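Local atomic coordinates of Pre-mRNA-splicing factor 38 (Chaetomium thermophilum, PDB entry 5F5T), a protein that is probably required for pre-mRNA splicing as a PRP38-family component of the spliceosome. Residues Ile37-Lys40 against Ala41-Glu44. Numbering follows the deposited sequence.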
loop_
_atom_site.group_PDB
_atom_site.type_symbol
_atom_site.label_atom_id
_atom_site.label_comp_id
_atom_site.label_asym_id
_atom_site.label_seq_id
_atom_site.Cartn_x
_atom_site.Cartn_y
_atom_site.Cartn_z
ATOM N N ILE A 37 -14.854 -6.187 -1.178
ATOM C CA ILE A 37 -13.478 -5.872 -0.800
ATOM C C ILE A 37 -13.462 -4.835 0.312
ATOM O O ILE A 37 -12.653 -4.904 1.236
ATOM C CB ILE A 37 -12.651 -5.378 -1.997
ATOM C CG1 ILE A 37 -12.641 -6.451 -3.088
ATOM C CG2 ILE A 37 -11.220 -5.100 -1.575
ATOM C CD1 ILE A 37 -11.574 -6.257 -4.141
ATOM N N MET A 38 -14.351 -3.856 0.207
ATOM C CA MET A 38 -14.521 -2.884 1.273
ATOM C C MET A 38 -15.675 -3.306 2.190
ATOM O O MET A 38 -16.638 -3.932 1.740
ATOM C CB MET A 38 -14.741 -1.491 0.685
ATOM C CG MET A 38 -13.451 -0.908 0.111
ATOM S SD MET A 38 -13.685 0.647 -0.757
ATOM C CE MET A 38 -14.497 1.547 0.541
ATOM N N GLU A 39 -15.557 -2.986 3.475
ATOM C CA GLU A 39 -16.538 -3.400 4.480
ATOM C C GLU A 39 -17.914 -2.796 4.209
ATOM O O GLU A 39 -18.015 -1.699 3.665
ATOM C CB GLU A 39 -16.054 -3.003 5.875
ATOM C CG GLU A 39 -14.566 -3.223 6.078
ATOM C CD GLU A 39 -13.989 -2.379 7.197
ATOM O OE1 GLU A 39 -12.758 -2.434 7.406
ATOM O OE2 GLU A 39 -14.760 -1.652 7.858
ATOM N N LYS A 40 -18.964 -3.511 4.605
ATOM C CA LYS A 40 -20.340 -3.102 4.320
ATOM C C LYS A 40 -20.653 -1.732 4.909
ATOM O O LYS A 40 -21.275 -0.895 4.256
ATOM C CB LYS A 40 -21.328 -4.139 4.861
ATOM C CG LYS A 40 -22.758 -3.991 4.357
ATOM C CD LYS A 40 -23.665 -5.036 4.997
ATOM C CE LYS A 40 -25.137 -4.669 4.876
ATOM N NZ LYS A 40 -25.663 -4.965 3.513
ATOM N N ALA A 41 -20.195 -1.511 6.139
ATOM C CA ALA A 41 -20.408 -0.249 6.837
ATOM C C ALA A 41 -19.838 0.913 6.031
ATOM O O ALA A 41 -20.504 1.932 5.820
ATOM C CB ALA A 41 -19.782 -0.297 8.217
ATOM N N VAL A 42 -18.600 0.751 5.577
ATOM C CA VAL A 42 -17.945 1.782 4.789
ATOM C C VAL A 42 -18.645 1.974 3.440
ATOM O O VAL A 42 -18.780 3.104 2.969
ATOM C CB VAL A 42 -16.461 1.446 4.557
ATOM C CG1 VAL A 42 -15.778 2.558 3.781
ATOM C CG2 VAL A 42 -15.759 1.220 5.885
ATOM N N ARG A 43 -19.119 0.884 2.838
ATOM C CA ARG A 43 -19.871 0.990 1.589
ATOM C C ARG A 43 -21.109 1.852 1.795
ATOM O O ARG A 43 -21.463 2.669 0.940
ATOM C CB ARG A 43 -20.284 -0.382 1.053
ATOM C CG ARG A 43 -19.150 -1.345 0.786
ATOM C CD ARG A 43 -19.625 -2.474 -0.109
ATOM N NE ARG A 43 -20.657 -3.309 0.504
ATOM C CZ ARG A 43 -20.426 -4.464 1.120
ATOM N NH1 ARG A 43 -19.192 -4.935 1.213
ATOM N NH2 ARG A 43 -21.433 -5.150 1.640
ATOM N N GLU A 44 -21.761 1.652 2.936
ATOM C CA GLU A 44 -22.925 2.445 3.303
ATOM C C GLU A 44 -22.542 3.911 3.438
ATOM O O GLU A 44 -23.191 4.780 2.858
ATOM C CB GLU A 44 -23.538 1.942 4.612
ATOM C CG GLU A 44 -24.044 0.510 4.566
ATOM C CD GLU A 44 -24.424 -0.014 5.938
ATOM O OE1 GLU A 44 -24.580 0.808 6.867
ATOM O OE2 GLU A 44 -24.567 -1.245 6.089
#
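Two backbone bonds of equal length, Arg43 N to Glu39 O and Glu44 N to Lys40 O, both 2.9 Å, begin the helix; the first is nearly straight, with an N-H...O angle of 158°. Glu39 sits at the N-cap of helix 40-48, so its i to i+4 bond opens the helical ladder and the bond to Lys40 O adds the next rung. Arginine suits position 43 because its long chain can turn back over the first turn: turned about CG-CD (chi3 -64°), it lays one guanidinium face over Lys40 CA, which stands 3.4 Å above the plane and over its centre. At the guanidinium edge, NH1 reaches Met38 O at 2.8 Å, but the N-H...O angle of 127° makes this bond weak. Lys40 CG, anti to N and so beside the carbonyl carbon, comes up with CB against Arg43 NH2, the two side chains crossing at a slant. On the buried side the flexible Met38 chain, bent at its end, brings CE onto branched Val42 at CG1, 3.6 Å away, and both pack on Leu89 of helix 87-98. The long acidic chain of Glu39 reaches Arg175, with which OE1 forms a salt bridge, while OE2 rests against Val42 CG2. The helix start is thus set by backbone bonds, with a weak NH1 bond added, and the Lys40 side chain meets Arg43 through CB and CG while NZ stays 4.6 Å from Arg43 NH2.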